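Local coordinates for heme-binding protein A (Haemophilus parasuis 29755, PDB 3TPA), which probably binds glutathione as the extracytoplasmic solute-binding protein of an import system, despite a name that points to heme, at residues A[8-13]-A[240-245]; A[51-56]-A[153-158]; A[81-86]-A[167-172]; A[295-300]-A[376-381]; A[425-430]-A[443-448]. The protein carries 1 engineered substitution. All coordinates share one frame; numbering follows the deposited sequence.

Interaction 1. Residues A[8-13]-A[240-245]; sequences NTLVNC and ECDVID
The carbonyl oxygen of Val11 is gripped by two backbone N-H groups that follow each other in the chain. Asp242 N comes to 2.8 Å from Val11 O and Val243 N lies at a longer 3.3 Å from the same Val11 O, both in the carbonyl plane. The side chain of Asp242 reaches the other polar atom of that residue: Asp242 OD2 accepts a nearly straight hydrogen bond (172°) from Val11 N at 2.8 Å, using the lone pair directed away from OD1. The same OD2 has a second, charged partner in Arg493. Two residues on, Cys13 N bonds to Val243 O at 2.9 Å, so Asn12 pairs with Val243 and Cys13 with Ile244 in parallel register. Cys13 SG and Cys241 SG are bonded covalently at 2.0 Å, with a chi3 of -93°. In both cysteines SG is anti to the carbonyl carbon, which turns the two sulfurs to one another. On the face that carries Asn12 and Val243, Leu10 CD2 rests against Val243 CG2 at 4.1 Å. A disulfide thus locks two parallel neighbours, the edge strand 243-244 and strand 9-14, in a mixed beta-sheet of the solute-binding fold.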
# COMPACT_ATOMS: atom_id res chain seq x y z
N ASN A 8 27.90 16.07 0.35
CA ASN A 8 26.47 15.93 0.63
C ASN A 8 26.15 14.51 1.05
O ASN A 8 26.23 13.58 0.25
CB ASN A 8 25.64 16.32 -0.59
CG ASN A 8 26.42 16.21 -1.90
OD1 ASN A 8 26.24 15.28 -2.68
ND2 ASN A 8 27.29 17.18 -2.14
N THR A 9 25.81 14.34 2.32
CA THR A 9 25.48 13.03 2.86
C THR A 9 24.16 13.08 3.61
O THR A 9 24.09 13.66 4.69
CB THR A 9 26.55 12.55 3.83
OG1 THR A 9 27.79 12.40 3.12
CG2 THR A 9 26.15 11.23 4.46
N LEU A 10 23.11 12.47 3.05
CA LEU A 10 21.83 12.43 3.71
C LEU A 10 21.81 11.33 4.77
O LEU A 10 22.18 10.19 4.50
CB LEU A 10 20.71 12.19 2.69
CG LEU A 10 19.27 12.26 3.22
CD1 LEU A 10 18.37 12.92 2.19
CD2 LEU A 10 18.76 10.88 3.57
N VAL A 11 21.39 11.68 5.99
CA VAL A 11 21.28 10.69 7.06
C VAL A 11 19.82 10.33 7.31
O VAL A 11 19.02 11.18 7.73
CB VAL A 11 21.97 11.18 8.36
CG1 VAL A 11 21.75 10.19 9.50
CG2 VAL A 11 23.46 11.41 8.13
N ASN A 12 19.47 9.07 7.04
CA ASN A 12 18.10 8.58 7.20
C ASN A 12 18.04 7.72 8.45
O ASN A 12 18.63 6.64 8.49
CB ASN A 12 17.67 7.78 5.95
CG ASN A 12 16.20 7.30 6.00
OD1 ASN A 12 15.36 7.83 6.72
ND2 ASN A 12 15.90 6.27 5.23
N CYS A 13 17.33 8.19 9.47
CA CYS A 13 17.33 7.49 10.75
C CYS A 13 16.10 6.65 10.87
O CYS A 13 14.99 7.17 10.96
CB CYS A 13 17.40 8.48 11.91
SG CYS A 13 18.94 9.39 11.98
N GLU A 240 21.15 15.87 13.42
CA GLU A 240 21.95 14.65 13.39
C GLU A 240 21.22 13.56 12.60
O GLU A 240 21.77 12.48 12.33
CB GLU A 240 22.28 14.16 14.81
CG GLU A 240 23.30 15.05 15.51
CD GLU A 240 23.13 15.10 17.02
OE1 GLU A 240 22.89 14.04 17.64
OE2 GLU A 240 23.25 16.20 17.58
N CYS A 241 19.97 13.87 12.26
CA CYS A 241 19.18 13.08 11.32
C CYS A 241 18.59 14.05 10.31
O CYS A 241 18.21 15.18 10.67
CB CYS A 241 18.04 12.36 12.04
SG CYS A 241 18.53 11.00 13.14
N ASP A 242 18.52 13.64 9.05
CA ASP A 242 17.83 14.44 8.04
C ASP A 242 16.39 13.98 7.82
O ASP A 242 15.53 14.79 7.46
CB ASP A 242 18.59 14.40 6.73
CG ASP A 242 19.93 15.07 6.84
OD1 ASP A 242 19.95 16.26 7.21
OD2 ASP A 242 20.95 14.41 6.59
N VAL A 243 16.12 12.70 8.04
CA VAL A 243 14.78 12.14 7.88
C VAL A 243 14.60 11.14 9.01
O VAL A 243 15.56 10.48 9.39
CB VAL A 243 14.63 11.34 6.55
CG1 VAL A 243 13.16 10.98 6.26
CG2 VAL A 243 15.26 12.08 5.37
N ILE A 244 13.39 11.01 9.54
CA ILE A 244 13.09 9.93 10.48
C ILE A 244 11.83 9.19 10.08
O ILE A 244 10.98 9.72 9.36
CB ILE A 244 12.94 10.45 11.93
CG1 ILE A 244 11.70 11.35 12.05
CG2 ILE A 244 14.20 11.18 12.39
CD1 ILE A 244 11.28 11.63 13.49
N ASP A 245 11.71 7.95 10.54
CA ASP A 245 10.48 7.20 10.32
C ASP A 245 9.76 6.94 11.65
O ASP A 245 10.28 7.26 12.72
CB ASP A 245 10.75 5.89 9.55
CG ASP A 245 11.56 4.88 10.34
OD1 ASP A 245 12.08 5.22 11.42
OD2 ASP A 245 11.70 3.74 9.84

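Interaction 2. Residues A[51-56]-A[153-158]; sequences IEVEPG and FITTVA
Val53 turns its side chain toward segment 153-158 and spreads its two methyls over three residues of it. Chi1 of -57° sets CG1 anti to the carbonyl carbon, which sends it to Ala158 and Thr155, and puts CG2 between the backbone N and the carbonyl carbon, on the side of Ile154. Val53 CG1 is 3.8 Å from Ala158 CB and also 4.0 Å from Thr155 CG2. The other branch, Val53 CG2, lies 3.9 Å from Ile154 CG1. The valine crosses Thr155 at about a right angle but runs at a slant to Ile154. Thr155 turns its methyl to the strand side, where CG2 also comes within 3.7 Å of the carbonyl oxygen of Ile51. Its hydroxyl is used elsewhere: Thr155 OG1 bonds to Pro152 O, back along its own chain. Around this centre, Val44 and Phe46 of the adjoining strand 44-46 touch the same side chains, and Trp61 packs on both Val53 and Ile154. The contact therefore joins the start of the long strand 53-63, in a five-stranded antiparallel sheet, to the short helix that follows strand 141-146 of that sheet. Aliphatic carbons do most of the touching between the two segments; dispersion and the burial of apolar surface, rather than directed polar bonds, are what hold them together here.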
# COMPACT_ATOMS: atom_id res chain seq x y z
N ILE A 51 -0.14 8.25 -8.17
CA ILE A 51 -0.40 6.83 -8.38
C ILE A 51 -0.33 6.47 -9.88
O ILE A 51 -0.30 5.30 -10.25
CB ILE A 51 -1.75 6.41 -7.75
CG1 ILE A 51 -1.70 6.59 -6.23
CG2 ILE A 51 -2.09 4.97 -8.08
CD1 ILE A 51 -3.05 6.46 -5.56
N GLU A 52 -0.26 7.48 -10.74
CA GLU A 52 -0.07 7.22 -12.16
C GLU A 52 1.40 6.92 -12.51
O GLU A 52 2.33 7.39 -11.82
CB GLU A 52 -0.60 8.39 -12.99
CG GLU A 52 0.08 9.71 -12.77
CD GLU A 52 -0.48 10.80 -13.69
OE1 GLU A 52 0.29 11.37 -14.49
OE2 GLU A 52 -1.69 11.08 -13.60
N VAL A 53 1.59 6.12 -13.56
CA VAL A 53 2.93 5.64 -13.91
C VAL A 53 3.53 6.45 -15.07
O VAL A 53 2.81 7.13 -15.79
CB VAL A 53 2.92 4.12 -14.25
CG1 VAL A 53 2.37 3.31 -13.07
CG2 VAL A 53 2.11 3.83 -15.51
N GLU A 54 4.85 6.37 -15.23
CA GLU A 54 5.54 6.98 -16.36
C GLU A 54 6.63 6.00 -16.76
O GLU A 54 6.86 5.04 -16.04
CB GLU A 54 6.17 8.33 -15.95
CG GLU A 54 7.28 8.20 -14.92
CD GLU A 54 7.73 9.54 -14.37
OE1 GLU A 54 7.36 10.58 -14.94
OE2 GLU A 54 8.46 9.55 -13.37
N PRO A 55 7.29 6.22 -17.92
CA PRO A 55 8.34 5.28 -18.37
C PRO A 55 9.47 5.05 -17.36
O PRO A 55 9.94 6.00 -16.72
CB PRO A 55 8.90 5.96 -19.62
CG PRO A 55 7.69 6.66 -20.19
CD PRO A 55 6.94 7.18 -18.98
N GLY A 56 9.90 3.80 -17.22
CA GLY A 56 11.03 3.44 -16.38
C GLY A 56 12.09 2.74 -17.23
O GLY A 56 12.67 3.34 -18.12
N PHE A 153 -3.14 -3.71 -13.73
CA PHE A 153 -1.87 -4.38 -13.96
C PHE A 153 -0.71 -3.42 -14.27
O PHE A 153 0.40 -3.64 -13.80
CB PHE A 153 -1.99 -5.42 -15.07
CG PHE A 153 -0.71 -6.18 -15.31
CD1 PHE A 153 -0.24 -7.06 -14.35
CD2 PHE A 153 0.04 -5.98 -16.46
CE1 PHE A 153 0.95 -7.75 -14.54
CE2 PHE A 153 1.23 -6.67 -16.66
CZ PHE A 153 1.69 -7.55 -15.70
N ILE A 154 -0.96 -2.39 -15.06
CA ILE A 154 0.10 -1.41 -15.36
C ILE A 154 0.69 -0.79 -14.08
O ILE A 154 1.91 -0.58 -13.96
CB ILE A 154 -0.35 -0.32 -16.38
CG1 ILE A 154 0.88 0.39 -16.97
CG2 ILE A 154 -1.32 0.71 -15.75
CD1 ILE A 154 1.91 -0.55 -17.56
N THR A 155 -0.15 -0.51 -13.09
CA THR A 155 0.37 -0.00 -11.81
C THR A 155 1.06 -1.10 -10.99
O THR A 155 2.03 -0.84 -10.30
CB THR A 155 -0.68 0.75 -10.98
OG1 THR A 155 -1.82 -0.06 -10.79
CG2 THR A 155 -1.11 2.03 -11.69
N THR A 156 0.58 -2.33 -11.09
CA THR A 156 1.28 -3.43 -10.43
C THR A 156 2.73 -3.54 -10.90
O THR A 156 3.63 -3.81 -10.10
CB THR A 156 0.53 -4.77 -10.61
OG1 THR A 156 -0.78 -4.64 -10.03
CG2 THR A 156 1.28 -5.92 -9.93
N VAL A 157 2.96 -3.30 -12.19
CA VAL A 157 4.29 -3.40 -12.80
C VAL A 157 5.29 -2.39 -12.21
O VAL A 157 6.51 -2.59 -12.27
CB VAL A 157 4.21 -3.21 -14.33
CG1 VAL A 157 5.58 -3.08 -14.95
CG2 VAL A 157 3.46 -4.37 -14.94
N ALA A 158 4.76 -1.31 -11.64
CA ALA A 158 5.56 -0.25 -11.02
C ALA A 158 5.86 -0.52 -9.53
O ALA A 158 6.58 0.24 -8.88
CB ALA A 158 4.85 1.10 -11.17

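Interaction 3. Residues A[81-86]-A[167-172]; sequences HSNKTF and KEYADQ
Phe86, just after an Asx turn at Asn83 in the loop between strand 69-74 and helix 94-105, lays its side chain against helix 167-175. With CG anti to the backbone N (chi1 170°), the benzyl group heads for the helix. CB comes first: Phe86 CB is 3.5 Å from Tyr169 CD1, and the next atom, Phe86 CG, meets that same CD1 at 3.4 Å. Of the ring atoms beyond, Phe86 CD1 has Gln172 OE1 in the ring plane at its edge, while Phe86 CE1 has Glu168 CG at the edge as well and lies 3.5 Å from Tyr169 N. CZ, at the tip, comes near Tyr169 N and CB. One face of the phenyl ring sits under Tyr169 CB, a CH-pi contact 3.8 Å from the ring centre and close to its normal; the ring planes of Phe86 and Tyr169 are inclined at 43°. The polar ends have partners beyond the contact, Tyr169 OH with Gln185 O and Glu168 OE2 with Thr89 OG1. Next to Phe86, the loop backbone is tied directly to the helix. Gln172, its chain extended, gives NE2 to Thr85 O at 2.8 Å, and that oxygen lies in the plane of the glutamine amide although the nitrogen stands above the plane of the carbonyl.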
# COMPACT_ATOMS: atom_id res chain seq x y z
N HIS A 81 24.91 -1.83 -11.87
CA HIS A 81 26.04 -1.46 -11.02
C HIS A 81 27.05 -2.60 -11.03
O HIS A 81 26.74 -3.72 -11.45
CB HIS A 81 25.61 -1.28 -9.57
CG HIS A 81 24.41 -0.40 -9.38
ND1 HIS A 81 23.47 -0.65 -8.41
CD2 HIS A 81 24.03 0.73 -10.01
CE1 HIS A 81 22.54 0.29 -8.46
NE2 HIS A 81 22.85 1.13 -9.43
N SER A 82 28.24 -2.32 -10.54
CA SER A 82 29.22 -3.37 -10.34
C SER A 82 29.68 -3.34 -8.91
O SER A 82 29.54 -2.32 -8.22
CB SER A 82 30.42 -3.20 -11.29
OG SER A 82 30.97 -1.90 -11.18
N ASN A 83 30.21 -4.47 -8.45
CA ASN A 83 30.89 -4.49 -7.16
C ASN A 83 32.16 -5.30 -7.33
O ASN A 83 32.53 -5.62 -8.46
CB ASN A 83 29.99 -5.03 -6.05
CG ASN A 83 29.54 -6.46 -6.28
OD1 ASN A 83 30.30 -7.28 -6.77
ND2 ASN A 83 28.30 -6.75 -5.92
N LYS A 84 32.84 -5.62 -6.24
CA LYS A 84 34.14 -6.29 -6.38
C LYS A 84 33.99 -7.73 -6.85
O LYS A 84 34.96 -8.35 -7.27
CB LYS A 84 34.96 -6.21 -5.08
CG LYS A 84 34.24 -6.65 -3.81
CD LYS A 84 35.21 -6.67 -2.63
CE LYS A 84 34.55 -7.13 -1.33
NZ LYS A 84 33.78 -6.04 -0.67
N THR A 85 32.77 -8.24 -6.78
CA THR A 85 32.45 -9.60 -7.20
C THR A 85 31.89 -9.67 -8.62
O THR A 85 31.95 -10.71 -9.27
CB THR A 85 31.40 -10.22 -6.25
OG1 THR A 85 31.91 -10.25 -4.91
CG2 THR A 85 31.03 -11.63 -6.68
N PHE A 86 31.36 -8.55 -9.11
CA PHE A 86 30.64 -8.55 -10.38
C PHE A 86 30.82 -7.28 -11.21
O PHE A 86 30.69 -6.16 -10.71
CB PHE A 86 29.15 -8.77 -10.13
CG PHE A 86 28.30 -8.55 -11.34
CD1 PHE A 86 28.24 -9.50 -12.35
CD2 PHE A 86 27.55 -7.39 -11.46
CE1 PHE A 86 27.44 -9.29 -13.48
CE2 PHE A 86 26.75 -7.17 -12.59
CZ PHE A 86 26.69 -8.12 -13.60
N LYS A 167 20.30 -10.72 -14.66
CA LYS A 167 20.47 -12.15 -14.89
C LYS A 167 21.95 -12.50 -15.05
O LYS A 167 22.37 -13.58 -14.66
CB LYS A 167 19.66 -12.62 -16.11
CG LYS A 167 19.77 -14.13 -16.36
CD LYS A 167 19.00 -14.53 -17.61
CE LYS A 167 18.84 -16.05 -17.72
NZ LYS A 167 20.11 -16.79 -17.86
N GLU A 168 22.74 -11.59 -15.61
CA GLU A 168 24.17 -11.86 -15.76
C GLU A 168 24.79 -12.12 -14.39
O GLU A 168 25.52 -13.11 -14.18
CB GLU A 168 24.87 -10.72 -16.49
CG GLU A 168 26.36 -10.95 -16.71
CD GLU A 168 26.97 -10.02 -17.75
OE1 GLU A 168 26.44 -8.91 -17.98
OE2 GLU A 168 28.00 -10.41 -18.34
N TYR A 169 24.49 -11.24 -13.44
CA TYR A 169 24.92 -11.39 -12.06
C TYR A 169 24.37 -12.68 -11.47
O TYR A 169 25.10 -13.45 -10.85
CB TYR A 169 24.39 -10.19 -11.29
CG TYR A 169 24.81 -10.01 -9.84
CD1 TYR A 169 26.11 -10.28 -9.41
CD2 TYR A 169 23.89 -9.53 -8.91
CE1 TYR A 169 26.48 -10.07 -8.05
CE2 TYR A 169 24.25 -9.31 -7.58
CZ TYR A 169 25.53 -9.59 -7.16
OH TYR A 169 25.85 -9.37 -5.83
N ALA A 170 23.08 -12.92 -11.66
CA ALA A 170 22.45 -14.15 -11.15
C ALA A 170 23.08 -15.41 -11.77
O ALA A 170 23.34 -16.40 -11.07
CB ALA A 170 20.96 -14.12 -11.40
N ASP A 171 23.34 -15.38 -13.07
CA ASP A 171 24.01 -16.50 -13.72
C ASP A 171 25.37 -16.74 -13.08
O ASP A 171 25.71 -17.87 -12.74
CB ASP A 171 24.16 -16.29 -15.23
CG ASP A 171 22.85 -16.43 -15.98
OD1 ASP A 171 21.89 -16.96 -15.39
OD2 ASP A 171 22.77 -16.02 -17.16
N GLN A 172 26.14 -15.66 -12.91
CA GLN A 172 27.48 -15.78 -12.34
C GLN A 172 27.46 -16.40 -10.96
O GLN A 172 28.24 -17.29 -10.66
CB GLN A 172 28.19 -14.42 -12.26
CG GLN A 172 29.60 -14.53 -11.69
CD GLN A 172 30.24 -13.18 -11.40
OE1 GLN A 172 30.58 -12.43 -12.31
NE2 GLN A 172 30.42 -12.87 -10.12

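Interaction 4. Residues A[295-300]-A[376-381]; sequences ATDKKA and QADWAK
Two aspartates are swung toward each other by different first torsions. Asp297 has CG anti to its own nitrogen (chi1 -163°), whereas in Asp378 it is anti to the carbonyl carbon (chi1 -73°). Their carboxylates end with Asp297 OD2 and Asp378 OD2 4.3 Å apart, and water settles between them. One water donates to both of these oxygens, 2.5 Å from Asp297 OD2 and 2.7 Å from Asp378 OD2. A second water donates to Asp378 OD2 and to Ala295 O, and accepts from Asp297 N at 2.9 Å, so Asp378 OD2 is gripped by two waters. The remaining oxygen of that carboxylate, OD1, forms a salt bridge with Lys381 NZ one helical turn on, which probably eases the closeness of the two negative groups.

Asp297 is at the same time the N-cap of helix 298-306: its OD1 accepts from Ala300 N, which approaches from well above the carboxylate plane. The segment 295-300 thus bridges the end of helix 286-294 and the start of the next helix, and it leans on helix 368-381, where Trp379 makes the second part of the contact. Trp379 presents its edge, near the ring plane, to Ala295 O, which is 3.4 Å from Trp379 CD1; Ala295 CB is 3.8 Å from Trp379 CD1. Thr296 runs alongside the tryptophan, pointing the same way. Both Thr296 OG1 and Trp379 NE1 hydrogen-bond to Leu292 O, in the last turn of helix 286-294.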
# COMPACT_ATOMS: atom_id res chain seq x y z
N ALA A 295 -25.56 6.74 13.68
CA ALA A 295 -25.17 6.75 15.09
C ALA A 295 -23.69 6.46 15.27
O ALA A 295 -23.27 6.01 16.33
CB ALA A 295 -26.00 5.75 15.88
N THR A 296 -22.90 6.70 14.23
CA THR A 296 -21.45 6.55 14.29
C THR A 296 -20.85 7.96 14.24
O THR A 296 -20.94 8.65 13.22
CB THR A 296 -20.89 5.66 13.13
OG1 THR A 296 -21.50 4.36 13.19
CG2 THR A 296 -19.37 5.48 13.24
N ASP A 297 -20.29 8.39 15.36
CA ASP A 297 -19.71 9.73 15.50
C ASP A 297 -18.28 9.67 14.95
O ASP A 297 -17.35 9.42 15.70
CB ASP A 297 -19.67 10.13 16.98
CG ASP A 297 -19.46 11.63 17.18
OD1 ASP A 297 -18.93 12.29 16.27
OD2 ASP A 297 -19.82 12.14 18.26
N LYS A 298 -18.13 9.89 13.65
CA LYS A 298 -16.82 9.72 13.01
C LYS A 298 -15.81 10.77 13.48
O LYS A 298 -14.65 10.45 13.70
CB LYS A 298 -16.95 9.75 11.48
CG LYS A 298 -17.92 8.70 10.89
CD LYS A 298 -18.02 8.79 9.37
CE LYS A 298 -19.15 7.89 8.83
NZ LYS A 298 -19.14 7.82 7.33
N LYS A 299 -16.25 12.02 13.62
CA LYS A 299 -15.35 13.08 14.08
C LYS A 299 -14.82 12.78 15.49
O LYS A 299 -13.63 12.95 15.74
CB LYS A 299 -16.05 14.44 14.08
CG LYS A 299 -15.15 15.61 14.49
CD LYS A 299 -15.98 16.86 14.81
CE LYS A 299 -15.11 18.09 15.08
NZ LYS A 299 -14.21 17.94 16.26
N ALA A 300 -15.70 12.33 16.39
CA ALA A 300 -15.28 11.92 17.74
C ALA A 300 -14.23 10.80 17.67
O ALA A 300 -13.24 10.84 18.36
CB ALA A 300 -16.49 11.45 18.57
N GLN A 376 -20.00 1.88 20.88
CA GLN A 376 -20.86 1.21 21.85
C GLN A 376 -21.74 2.21 22.64
O GLN A 376 -22.94 1.96 22.84
CB GLN A 376 -20.02 0.38 22.82
CG GLN A 376 -20.80 -0.25 23.97
CD GLN A 376 -19.89 -0.98 24.94
OE1 GLN A 376 -18.89 -0.44 25.40
NE2 GLN A 376 -20.23 -2.23 25.26
N ALA A 377 -21.16 3.32 23.08
CA ALA A 377 -21.88 4.31 23.90
C ALA A 377 -22.98 5.04 23.14
O ALA A 377 -24.06 5.29 23.68
CB ALA A 377 -20.91 5.34 24.51
N ASP A 378 -22.70 5.39 21.89
CA ASP A 378 -23.71 6.04 21.05
C ASP A 378 -24.78 5.03 20.63
O ASP A 378 -25.97 5.32 20.69
CB ASP A 378 -23.08 6.72 19.83
CG ASP A 378 -22.35 8.00 20.21
OD1 ASP A 378 -22.81 8.68 21.14
OD2 ASP A 378 -21.31 8.31 19.58
N TRP A 379 -24.36 3.85 20.20
CA TRP A 379 -25.33 2.85 19.81
C TRP A 379 -26.31 2.55 20.97
O TRP A 379 -27.50 2.37 20.75
CB TRP A 379 -24.65 1.57 19.30
CG TRP A 379 -24.06 1.69 17.90
CD1 TRP A 379 -23.95 2.82 17.13
CD2 TRP A 379 -23.50 0.62 17.12
NE1 TRP A 379 -23.34 2.52 15.93
CE2 TRP A 379 -23.06 1.19 15.90
CE3 TRP A 379 -23.32 -0.75 17.33
CZ2 TRP A 379 -22.46 0.42 14.89
CZ3 TRP A 379 -22.71 -1.50 16.34
CH2 TRP A 379 -22.30 -0.92 15.13
N ALA A 380 -25.79 2.51 22.19
CA ALA A 380 -26.64 2.23 23.37
C ALA A 380 -27.76 3.25 23.51
O ALA A 380 -28.90 2.90 23.85
CB ALA A 380 -25.80 2.20 24.64
N LYS A 381 -27.44 4.51 23.24
CA LYS A 381 -28.42 5.59 23.31
C LYS A 381 -29.59 5.43 22.34
O LYS A 381 -30.62 6.05 22.52
CB LYS A 381 -27.75 6.94 23.07
CG LYS A 381 -26.76 7.35 24.15
CD LYS A 381 -26.22 8.75 23.86
CE LYS A 381 -24.70 8.78 23.88
NZ LYS A 381 -24.15 10.07 23.37
O HOH W 1 -20.67 6.68 17.63
O HOH W 2 -20.49 10.83 20.28

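Interaction 5. Residues A[425-430]-A[443-448]; sequences PLFSQA and EKFEAL
The backbone of 425-430 runs on from helix 420-427, extends at Ser428 and bends into a short 3-10 turn at 429-430, passing Glu446 of helix 443-453 with the CA atoms of Ser428 and Glu446 6.4 Å apart. Ser428 forms an ST turn, its OG accepting from Ala430 N, and the carboxylate of Glu446 grips this turn with both oxygens. Ser428 OG donates to Glu446 OE2 at 2.6 Å, on the lone pair at the side of the other oxygen. Gln429 N gives an almost straight bond (175°) to Glu446 OE1, also on the syn side but somewhat out of the carboxylate plane. A bend at chi2 of 86° in Glu446 brings its carboxylate to the turn. Beside this polar pair the two phenylalanines meet: Phe427 CB is 3.6 Å from both CE2 and CZ of Phe445, with the side chains slanted across one another. Their rings continue into other aromatic neighbours, Phe427 against Phe472 of helix 458-475 and Phe445 edge-to-face with Trp440. The contact ties successive helices of the chain across the loop between them. A water completes the polar bridge, donating to Phe427 O and to Glu446 OE1, 2.8 Å from each.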
# COMPACT_ATOMS: atom_id res chain seq x y z
N PRO A 425 -11.66 -6.21 -3.43
CA PRO A 425 -11.39 -7.01 -2.23
C PRO A 425 -12.48 -6.90 -1.16
O PRO A 425 -12.82 -7.90 -0.52
CB PRO A 425 -10.07 -6.42 -1.71
CG PRO A 425 -9.38 -5.95 -2.95
CD PRO A 425 -10.50 -5.41 -3.83
N LEU A 426 -13.00 -5.69 -0.96
CA LEU A 426 -13.98 -5.44 0.10
C LEU A 426 -15.40 -5.88 -0.21
O LEU A 426 -16.17 -6.23 0.69
CB LEU A 426 -14.01 -3.95 0.44
CG LEU A 426 -12.75 -3.44 1.13
CD1 LEU A 426 -12.80 -1.94 1.39
CD2 LEU A 426 -12.55 -4.21 2.42
N PHE A 427 -15.79 -5.85 -1.48
CA PHE A 427 -17.22 -5.94 -1.80
C PHE A 427 -17.58 -6.93 -2.92
O PHE A 427 -18.74 -7.03 -3.32
CB PHE A 427 -17.77 -4.54 -2.15
CG PHE A 427 -17.54 -3.50 -1.07
CD1 PHE A 427 -17.92 -3.73 0.24
CD2 PHE A 427 -16.94 -2.28 -1.39
CE1 PHE A 427 -17.72 -2.76 1.23
CE2 PHE A 427 -16.72 -1.31 -0.42
CZ PHE A 427 -17.10 -1.55 0.90
N SER A 428 -16.60 -7.64 -3.47
CA SER A 428 -16.94 -8.61 -4.53
C SER A 428 -17.55 -9.88 -3.95
O SER A 428 -17.13 -10.36 -2.89
CB SER A 428 -15.73 -9.00 -5.38
OG SER A 428 -16.10 -10.00 -6.33
N GLN A 429 -18.54 -10.42 -4.65
CA GLN A 429 -19.10 -11.71 -4.26
C GLN A 429 -17.99 -12.75 -4.19
O GLN A 429 -18.05 -13.67 -3.38
CB GLN A 429 -20.16 -12.16 -5.25
CG GLN A 429 -20.97 -13.34 -4.75
CD GLN A 429 -22.35 -13.41 -5.38
OE1 GLN A 429 -23.35 -13.57 -4.68
NE2 GLN A 429 -22.41 -13.29 -6.70
N ALA A 430 -16.99 -12.61 -5.04
CA ALA A 430 -15.96 -13.64 -5.14
C ALA A 430 -15.09 -13.73 -3.89
O ALA A 430 -14.39 -14.73 -3.69
CB ALA A 430 -15.11 -13.42 -6.39
N GLU A 443 -25.84 -7.10 -7.81
CA GLU A 443 -25.61 -7.56 -9.17
C GLU A 443 -25.06 -6.45 -10.03
O GLU A 443 -24.09 -6.65 -10.74
CB GLU A 443 -26.88 -8.13 -9.79
CG GLU A 443 -26.71 -8.58 -11.23
CD GLU A 443 -27.91 -9.35 -11.73
OE1 GLU A 443 -28.96 -9.34 -11.04
OE2 GLU A 443 -27.81 -9.98 -12.81
N LYS A 444 -25.67 -5.27 -9.95
CA LYS A 444 -25.24 -4.13 -10.75
C LYS A 444 -23.88 -3.63 -10.33
O LYS A 444 -23.03 -3.33 -11.17
CB LYS A 444 -26.25 -2.97 -10.65
CG LYS A 444 -25.84 -1.74 -11.45
CD LYS A 444 -25.65 -2.05 -12.95
CE LYS A 444 -25.48 -0.76 -13.76
NZ LYS A 444 -25.33 -0.98 -15.23
N PHE A 445 -23.68 -3.54 -9.02
CA PHE A 445 -22.41 -3.12 -8.44
C PHE A 445 -21.30 -4.04 -8.95
O PHE A 445 -20.25 -3.57 -9.40
CB PHE A 445 -22.50 -3.13 -6.90
CG PHE A 445 -21.18 -2.91 -6.21
CD1 PHE A 445 -20.80 -1.63 -5.81
CD2 PHE A 445 -20.32 -3.96 -5.97
CE1 PHE A 445 -19.58 -1.41 -5.20
CE2 PHE A 445 -19.11 -3.75 -5.36
CZ PHE A 445 -18.74 -2.47 -4.97
N GLU A 446 -21.53 -5.34 -8.90
CA GLU A 446 -20.50 -6.31 -9.32
C GLU A 446 -20.17 -6.16 -10.81
O GLU A 446 -19.02 -6.35 -11.22
CB GLU A 446 -20.94 -7.75 -9.01
CG GLU A 446 -19.85 -8.81 -9.22
CD GLU A 446 -18.96 -8.99 -8.00
OE1 GLU A 446 -19.46 -8.98 -6.85
OE2 GLU A 446 -17.74 -9.14 -8.17
N ALA A 447 -21.18 -5.84 -11.62
CA ALA A 447 -20.98 -5.65 -13.06
C ALA A 447 -20.15 -4.40 -13.34
O ALA A 447 -19.28 -4.40 -14.22
CB ALA A 447 -22.32 -5.59 -13.81
N LEU A 448 -20.42 -3.32 -12.59
CA LEU A 448 -19.61 -2.11 -12.72
C LEU A 448 -18.14 -2.37 -12.36
O LEU A 448 -17.24 -1.84 -13.01
CB LEU A 448 -20.17 -0.97 -11.87
CG LEU A 448 -21.53 -0.43 -12.29
CD1 LEU A 448 -22.07 0.52 -11.25
CD2 LEU A 448 -21.42 0.26 -13.65
O HOH W 3 -20.87 -7.24 -5.13

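Overall arrangement
From the N terminus, strand 9-14 enters interaction 1, which closes only 227 residues later at 240-245, and two shorter loops nest inside it. Interaction 2 opens at 51-56 and interaction 3 at 81-86; they close in the same order, at 153-158 and 167-172, so these two cross. One ties the antiparallel sheet to helix 153-156, the other a loop to the next helix, 167-175. Beyond the first closure, interaction 4 joins the helical region at 295-300 to helix 368-381, and interaction 5 closes a short loop between helices 420-427 and 443-453, each in series. Interactions 3 and 4 lie on opposite sides of the chain's centre, their own centres about 59 Å apart.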